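Side-chain contacts in transcriptional regulator, LacI family (Corynebacterium glutamicum, PDB 3H5T), which activates transcription of an inositol phosphate synthase gene in an inositol-dependent manner, binding a palindromic promoter motif and regulating cell wall biogenesis: residues Ala16-Ile21 with Leu45-Asp50; Glu261-His266 with Glu285-Val290. One frame throughout, in Å; residues are numbered along the deposited sequence.

Contact 1: residues Ala16-Ile21 with Leu45-Asp50; sequences AAKLGI and LDTAED
Lys18 and Thr47 meet because the lysine chain swings CG opposite the backbone nitrogen (chi1 -178°) and then runs out fully extended, while the threonine sets CG2 opposite its own nitrogen and OG1 opposite the carbonyl carbon (chi1 -69°). The two side chains reach toward each other tip to tip, and the threonine methyl touches the lysine chain at CD, Lys18 CD lying 3.5 Å from Thr47 CG2. The hydroxyl side faces Leu19, whose CD2 comes to 3.5 Å from Thr47 OG1 and whose CD1 stands 4.0 Å from Thr47 CB. This is a van der Waals approach; the polar need of OG1 is met within its own helix, by a hydrogen bond with the carbonyl oxygen of Arg43. Beyond the threonine, the lysine crosses the Asp50 side chain at about a right angle and forms a long salt bridge, Lys18 NZ to Asp50 OD2 at 4.0 Å, where both residues are exposed. Just past Leu19, Gly20 adopts positive phi and closes helix 11-19 with a Schellman motif, in which Ile21 N bonds to Ala16 O at 2.9 Å. Leu19 also reaches Ile44 on helix 38-50, while Ala16 and Ile21 both touch Val26 of helix 23-31. The contact thus ties the first helix of the helix-turn-helix to the third helix, as in the compact three-helix DNA-binding headpiece of LacI-type regulators.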
ATOM      1  N   ALA A  16       9.338  40.260  -1.080  1.00 25.94           N
ATOM      2  CA  ALA A  16       9.063  41.694  -1.107  1.00 26.10           C
ATOM      3  C   ALA A  16       9.290  42.297   0.272  1.00 26.05           C
ATOM      4  O   ALA A  16       9.906  43.357   0.397  1.00 27.32           O
ATOM      5  CB  ALA A  16       7.627  41.955  -1.553  1.00 24.77           C
ATOM      6  N   ALA A  17       8.792  41.617   1.303  1.00 24.72           N
ATOM      7  CA  ALA A  17       8.930  42.085   2.678  1.00 24.89           C
ATOM      8  C   ALA A  17      10.384  42.199   3.102  1.00 25.57           C
ATOM      9  O   ALA A  17      10.780  43.183   3.722  1.00 28.01           O
ATOM     10  CB  ALA A  17       8.185  41.158   3.633  1.00 23.83           C
ATOM     11  N   LYS A  18      11.184  41.194   2.780  1.00 27.01           N
ATOM     12  CA  LYS A  18      12.589  41.234   3.155  1.00 29.52           C
ATOM     13  C   LYS A  18      13.317  42.401   2.469  1.00 29.21           C
ATOM     14  O   LYS A  18      14.305  42.920   2.999  1.00 30.34           O
ATOM     15  CB  LYS A  18      13.273  39.902   2.809  1.00 31.25           C
ATOM     16  CG  LYS A  18      14.745  39.839   3.207  1.00 37.11           C
ATOM     17  CD  LYS A  18      15.457  38.628   2.592  1.00 41.66           C
ATOM     18  CE  LYS A  18      16.979  38.680   2.840  1.00 45.09           C
ATOM     19  NZ  LYS A  18      17.743  37.555   2.193  1.00 43.80           N
ATOM     20  N   LEU A  19      12.821  42.824   1.306  1.00 25.76           N
ATOM     21  CA  LEU A  19      13.454  43.914   0.562  1.00 22.80           C
ATOM     22  C   LEU A  19      12.709  45.250   0.635  1.00 22.73           C
ATOM     23  O   LEU A  19      13.125  46.241   0.032  1.00 20.88           O
ATOM     24  CB  LEU A  19      13.616  43.499  -0.899  1.00 19.48           C
ATOM     25  CG  LEU A  19      14.510  42.288  -1.151  1.00 17.22           C
ATOM     26  CD1 LEU A  19      14.234  41.721  -2.526  1.00 15.16           C
ATOM     27  CD2 LEU A  19      15.967  42.697  -1.007  1.00 14.12           C
ATOM     28  N   GLY A  20      11.602  45.275   1.363  1.00 22.52           N
ATOM     29  CA  GLY A  20      10.843  46.503   1.465  1.00 23.58           C
ATOM     30  C   GLY A  20      10.238  46.973   0.149  1.00 25.47           C
ATOM     31  O   GLY A  20      10.076  48.176  -0.063  1.00 25.72           O
ATOM     32  N   ILE A  21       9.914  46.036  -0.742  1.00 25.16           N
ATOM     33  CA  ILE A  21       9.287  46.390  -2.012  1.00 25.43           C
ATOM     34  C   ILE A  21       7.919  45.704  -2.095  1.00 26.76           C
ATOM     35  O   ILE A  21       7.475  45.080  -1.129  1.00 28.89           O
ATOM     36  CB  ILE A  21      10.169  45.994  -3.241  1.00 25.17           C
ATOM     37  CG1 ILE A  21      10.581  44.522  -3.162  1.00 25.58           C
ATOM     38  CG2 ILE A  21      11.404  46.891  -3.314  1.00 21.26           C
ATOM     39  CD1 ILE A  21      11.429  44.071  -4.350  1.00 21.68           C
ATOM     40  N   LEU A  45      16.311  38.383  -7.401  1.00 23.46           N
ATOM     41  CA  LEU A  45      16.675  37.025  -7.778  1.00 25.10           C
ATOM     42  C   LEU A  45      17.618  36.364  -6.767  1.00 25.54           C
ATOM     43  O   LEU A  45      17.437  35.195  -6.420  1.00 26.82           O
ATOM     44  CB  LEU A  45      17.319  37.024  -9.164  1.00 25.31           C
ATOM     45  CG  LEU A  45      16.391  37.404 -10.319  1.00 27.71           C
ATOM     46  CD1 LEU A  45      17.136  37.212 -11.639  1.00 25.59           C
ATOM     47  CD2 LEU A  45      15.123  36.536 -10.285  1.00 26.19           C
ATOM     48  N   ASP A  46      18.618  37.106  -6.293  1.00 24.39           N
ATOM     49  CA  ASP A  46      19.562  36.562  -5.326  1.00 23.38           C
ATOM     50  C   ASP A  46      18.881  36.332  -3.990  1.00 23.51           C
ATOM     51  O   ASP A  46      19.158  35.342  -3.317  1.00 24.25           O
ATOM     52  CB  ASP A  46      20.758  37.497  -5.137  1.00 25.21           C
ATOM     53  CG  ASP A  46      21.595  37.638  -6.395  1.00 26.91           C
ATOM     54  OD1 ASP A  46      21.621  36.695  -7.219  1.00 28.00           O
ATOM     55  OD2 ASP A  46      22.242  38.690  -6.551  1.00 27.59           O
ATOM     56  N   THR A  47      18.001  37.251  -3.596  1.00 21.34           N
ATOM     57  CA  THR A  47      17.269  37.097  -2.345  1.00 20.02           C
ATOM     58  C   THR A  47      16.400  35.833  -2.447  1.00 22.12           C
ATOM     59  O   THR A  47      16.192  35.131  -1.462  1.00 22.41           O
ATOM     60  CB  THR A  47      16.370  38.328  -2.056  1.00 18.40           C
ATOM     61  OG1 THR A  47      17.188  39.465  -1.763  1.00 16.86           O
ATOM     62  CG2 THR A  47      15.465  38.066  -0.875  1.00 15.60           C
ATOM     63  N   ALA A  48      15.900  35.542  -3.647  1.00 23.34           N
ATOM     64  CA  ALA A  48      15.084  34.354  -3.859  1.00 24.83           C
ATOM     65  C   ALA A  48      15.986  33.129  -3.701  1.00 28.06           C
ATOM     66  O   ALA A  48      15.591  32.102  -3.153  1.00 29.51           O
ATOM     67  CB  ALA A  48      14.476  34.381  -5.251  1.00 20.89           C
ATOM     68  N   GLU A  49      17.212  33.254  -4.186  1.00 29.50           N
ATOM     69  CA  GLU A  49      18.176  32.174  -4.101  1.00 32.11           C
ATOM     70  C   GLU A  49      18.501  31.868  -2.645  1.00 33.43           C
ATOM     71  O   GLU A  49      18.487  30.708  -2.238  1.00 36.18           O
ATOM     72  CB  GLU A  49      19.435  32.569  -4.864  1.00 35.19           C
ATOM     73  CG  GLU A  49      20.557  31.566  -4.868  1.00 35.93           C
ATOM     74  CD  GLU A  49      21.601  31.928  -5.905  1.00 39.30           C
ATOM     75  OE1 GLU A  49      21.945  33.126  -6.013  1.00 40.59           O
ATOM     76  OE2 GLU A  49      22.079  31.017  -6.609  1.00 41.53           O
ATOM     77  N   ASP A  50      18.790  32.908  -1.863  1.00 33.38           N
ATOM     78  CA  ASP A  50      19.110  32.752  -0.445  1.00 33.19           C
ATOM     79  C   ASP A  50      17.978  32.027   0.279  1.00 33.49           C
ATOM     80  O   ASP A  50      18.180  31.380   1.309  1.00 34.15           O
ATOM     81  CB  ASP A  50      19.306  34.122   0.220  1.00 31.51           C
ATOM     82  CG  ASP A  50      20.388  34.954  -0.450  1.00 32.16           C
ATOM     83  OD1 ASP A  50      21.438  34.381  -0.818  1.00 32.44           O
ATOM     84  OD2 ASP A  50      20.197  36.182  -0.591  1.00 28.78           O
TER

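Contact 2: residues Glu261-His266 with Glu285-Val290; sequences ELLETH and EYLKSV
The Tyr286 ring receives Leu263 at its edge, near the ring plane, rather than over a face. One methyl does most of the touching: Leu263 CD1 lies 3.4 Å from Tyr286 CD2, and Leu263 CB adds a contact of 3.8 Å with Tyr286 CE2. A second flat group, the His266 imidazole, turns its ND1 edge to Leu262 O in a weak in-plane bond that belongs to the end of helix 252-265 and not to the interface. The tyrosine carries CG opposite its backbone nitrogen (chi1 168°), which sends the ring toward the other helix, so that it and Leu263 slide past one another in opposite directions. Leu287 joins more loosely, its CD2 standing 4.1 Å from Leu263 CD1. Lys260 and Phe256, about one and two turns before Leu263 on helix 252-265, also touch the tyrosine, and Leu263 rests on Val272 of strand 271-274. The short helix segments run at 50° to each other with axes 11.2 Å apart at closest approach. Near the C-terminal end of helix 277-289, Tyr286 O accepts both Ser289 N and Ser289 OG, the hydroxyl arriving in the carbonyl plane on a lone pair. Between the two segments the chemistry is thus mainly apolar, hydrogen bonding being kept within each; farther back, a salt bridge from Glu285 to Arg252 adds a polar link between the same helices.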
ATOM      1  N   GLU A 261     -21.053 -13.506   3.545  1.00 31.60           N
ATOM      2  CA  GLU A 261     -20.956 -14.961   3.578  1.00 31.78           C
ATOM      3  C   GLU A 261     -20.377 -15.519   4.880  1.00 31.63           C
ATOM      4  O   GLU A 261     -20.886 -16.496   5.421  1.00 33.28           O
ATOM      5  CB  GLU A 261     -20.113 -15.460   2.402  1.00 32.69           C
ATOM      6  CG  GLU A 261     -20.459 -16.872   1.984  1.00 33.97           C
ATOM      7  CD  GLU A 261     -19.395 -17.514   1.135  1.00 34.23           C
ATOM      8  OE1 GLU A 261     -19.001 -16.919   0.109  1.00 33.59           O
ATOM      9  OE2 GLU A 261     -18.957 -18.625   1.500  1.00 36.11           O
ATOM     10  N   LEU A 262     -19.310 -14.903   5.372  1.00 30.56           N
ATOM     11  CA  LEU A 262     -18.651 -15.348   6.595  1.00 30.07           C
ATOM     12  C   LEU A 262     -19.520 -15.202   7.845  1.00 31.66           C
ATOM     13  O   LEU A 262     -19.580 -16.103   8.682  1.00 29.80           O
ATOM     14  CB  LEU A 262     -17.353 -14.560   6.800  1.00 27.98           C
ATOM     15  CG  LEU A 262     -16.571 -14.854   8.077  1.00 25.52           C
ATOM     16  CD1 LEU A 262     -15.916 -16.210   7.962  1.00 23.98           C
ATOM     17  CD2 LEU A 262     -15.527 -13.783   8.302  1.00 25.76           C
ATOM     18  N   LEU A 263     -20.178 -14.053   7.971  1.00 33.42           N
ATOM     19  CA  LEU A 263     -21.021 -13.770   9.126  1.00 34.73           C
ATOM     20  C   LEU A 263     -22.364 -14.473   9.021  1.00 35.56           C
ATOM     21  O   LEU A 263     -23.015 -14.743  10.027  1.00 36.09           O
ATOM     22  CB  LEU A 263     -21.229 -12.258   9.259  1.00 34.83           C
ATOM     23  CG  LEU A 263     -19.931 -11.467   9.441  1.00 35.18           C
ATOM     24  CD1 LEU A 263     -20.236  -9.982   9.509  1.00 33.87           C
ATOM     25  CD2 LEU A 263     -19.214 -11.950  10.703  1.00 33.95           C
ATOM     26  N   GLU A 264     -22.768 -14.760   7.790  1.00 36.05           N
ATOM     27  CA  GLU A 264     -24.024 -15.440   7.517  1.00 37.02           C
ATOM     28  C   GLU A 264     -23.806 -16.940   7.738  1.00 37.77           C
ATOM     29  O   GLU A 264     -24.711 -17.654   8.165  1.00 40.08           O
ATOM     30  CB  GLU A 264     -24.440 -15.169   6.068  1.00 37.35           C
ATOM     31  CG  GLU A 264     -25.898 -14.821   5.872  1.00 37.81           C
ATOM     32  CD  GLU A 264     -26.168 -14.235   4.500  1.00 38.41           C
ATOM     33  OE1 GLU A 264     -25.719 -14.826   3.492  1.00 38.96           O
ATOM     34  OE2 GLU A 264     -26.832 -13.182   4.427  1.00 37.85           O
ATOM     35  N   THR A 265     -22.589 -17.399   7.452  1.00 36.62           N
ATOM     36  CA  THR A 265     -22.217 -18.799   7.606  1.00 36.05           C
ATOM     37  C   THR A 265     -21.845 -19.158   9.050  1.00 37.39           C
ATOM     38  O   THR A 265     -22.132 -20.262   9.526  1.00 36.94           O
ATOM     39  CB  THR A 265     -21.045 -19.143   6.673  1.00 35.27           C
ATOM     40  OG1 THR A 265     -21.454 -18.939   5.315  1.00 35.49           O
ATOM     41  CG2 THR A 265     -20.612 -20.588   6.853  1.00 33.77           C
ATOM     42  N   HIS A 266     -21.196 -18.228   9.743  1.00 38.07           N
ATOM     43  CA  HIS A 266     -20.804 -18.443  11.131  1.00 39.53           C
ATOM     44  C   HIS A 266     -21.382 -17.293  11.972  1.00 40.59           C
ATOM     45  O   HIS A 266     -20.666 -16.361  12.344  1.00 41.09           O
ATOM     46  CB  HIS A 266     -19.273 -18.480  11.257  1.00 37.65           C
ATOM     47  CG  HIS A 266     -18.610 -19.487  10.367  1.00 38.10           C
ATOM     48  ND1 HIS A 266     -18.361 -19.255   9.030  1.00 38.90           N
ATOM     49  CD2 HIS A 266     -18.145 -20.734  10.622  1.00 37.64           C
ATOM     50  CE1 HIS A 266     -17.771 -20.311   8.501  1.00 37.30           C
ATOM     51  NE2 HIS A 266     -17.629 -21.224   9.445  1.00 36.76           N
ATOM     52  N   GLU A 285     -19.920  -2.140   6.174  1.00 33.78           N
ATOM     53  CA  GLU A 285     -20.987  -1.880   5.230  1.00 35.00           C
ATOM     54  C   GLU A 285     -21.977  -3.034   5.299  1.00 36.35           C
ATOM     55  O   GLU A 285     -23.160  -2.855   5.014  1.00 37.43           O
ATOM     56  CB  GLU A 285     -20.433  -1.751   3.812  1.00 37.92           C
ATOM     57  CG  GLU A 285     -21.439  -1.198   2.808  1.00 41.82           C
ATOM     58  CD  GLU A 285     -20.846  -1.015   1.422  1.00 44.81           C
ATOM     59  OE1 GLU A 285     -19.723  -0.465   1.318  1.00 46.95           O
ATOM     60  OE2 GLU A 285     -21.504  -1.411   0.436  1.00 45.61           O
ATOM     61  N   TYR A 286     -21.499  -4.221   5.678  1.00 36.47           N
ATOM     62  CA  TYR A 286     -22.392  -5.374   5.787  1.00 36.11           C
ATOM     63  C   TYR A 286     -23.182  -5.335   7.089  1.00 34.92           C
ATOM     64  O   TYR A 286     -24.392  -5.537   7.081  1.00 35.07           O
ATOM     65  CB  TYR A 286     -21.646  -6.711   5.727  1.00 34.93           C
ATOM     66  CG  TYR A 286     -22.564  -7.838   6.138  1.00 33.54           C
ATOM     67  CD1 TYR A 286     -23.672  -8.171   5.360  1.00 33.89           C
ATOM     68  CD2 TYR A 286     -22.410  -8.479   7.368  1.00 33.74           C
ATOM     69  CE1 TYR A 286     -24.612  -9.103   5.798  1.00 31.66           C
ATOM     70  CE2 TYR A 286     -23.350  -9.416   7.816  1.00 32.29           C
ATOM     71  CZ  TYR A 286     -24.445  -9.715   7.024  1.00 30.65           C
ATOM     72  OH  TYR A 286     -25.382 -10.612   7.460  1.00 31.39           O
ATOM     73  N   LEU A 287     -22.497  -5.108   8.205  1.00 34.39           N
ATOM     74  CA  LEU A 287     -23.179  -5.027   9.493  1.00 34.43           C
ATOM     75  C   LEU A 287     -24.301  -3.993   9.369  1.00 36.60           C
ATOM     76  O   LEU A 287     -25.428  -4.211   9.824  1.00 36.72           O
ATOM     77  CB  LEU A 287     -22.212  -4.594  10.592  1.00 29.66           C
ATOM     78  CG  LEU A 287     -21.175  -5.596  11.100  1.00 29.35           C
ATOM     79  CD1 LEU A 287     -20.342  -4.939  12.199  1.00 26.50           C
ATOM     80  CD2 LEU A 287     -21.863  -6.844  11.630  1.00 28.16           C
ATOM     81  N   LYS A 288     -23.975  -2.876   8.726  1.00 37.06           N
ATOM     82  CA  LYS A 288     -24.916  -1.784   8.521  1.00 38.13           C
ATOM     83  C   LYS A 288     -26.178  -2.174   7.745  1.00 38.59           C
ATOM     84  O   LYS A 288     -27.255  -1.634   7.992  1.00 38.24           O
ATOM     85  CB  LYS A 288     -24.206  -0.636   7.804  1.00 38.17           C
ATOM     86  CG  LYS A 288     -25.079   0.574   7.542  1.00 41.05           C
ATOM     87  CD  LYS A 288     -24.239   1.778   7.150  1.00 43.16           C
ATOM     88  CE  LYS A 288     -25.110   3.002   6.929  1.00 45.20           C
ATOM     89  NZ  LYS A 288     -24.336   4.145   6.361  1.00 46.80           N
ATOM     90  N   SER A 289     -26.046  -3.110   6.808  1.00 39.00           N
ATOM     91  CA  SER A 289     -27.186  -3.537   5.999  1.00 38.44           C
ATOM     92  C   SER A 289     -28.170  -4.401   6.781  1.00 38.24           C
ATOM     93  O   SER A 289     -29.312  -4.579   6.366  1.00 37.68           O
ATOM     94  CB  SER A 289     -26.704  -4.293   4.748  1.00 37.83           C
ATOM     95  OG  SER A 289     -26.031  -5.502   5.074  1.00 37.93           O
ATOM     96  N   VAL A 290     -27.722  -4.927   7.915  1.00 38.98           N
ATOM     97  CA  VAL A 290     -28.563  -5.778   8.743  1.00 39.30           C
ATOM     98  C   VAL A 290     -28.876  -5.138  10.092  1.00 40.69           C
ATOM     99  O   VAL A 290     -29.263  -5.821  11.039  1.00 41.57           O
ATOM    100  CB  VAL A 290     -27.907  -7.168   8.962  1.00 39.48           C
ATOM    101  CG1 VAL A 290     -27.754  -7.871   7.628  1.00 37.66           C
ATOM    102  CG2 VAL A 290     -26.549  -7.021   9.650  1.00 36.58           C
TER

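Overall arrangement
The two contacts illustrate how a modular regulator repeats one device, helix against helix, in separate domains. Contact 1 comes first along the chain and lies wholly within the all-helical DNA-binding region, between helices 11-19 and 38-50. Contact 2 follows in the sugar-binding-protein-like region, where helix 252-265 leads into strand 271-274 and helix 277-289 leads on to the parallel strand 299-302, both strands belonging to the five-stranded sheet. The centres of contact 1 and contact 2 are 62 Å apart and their nearest atoms about 48 Å apart, on opposite sides of the chain's centre. They share no helix or sheet, and residues 54-67, which lie between the two regions along the chain, are not modelled.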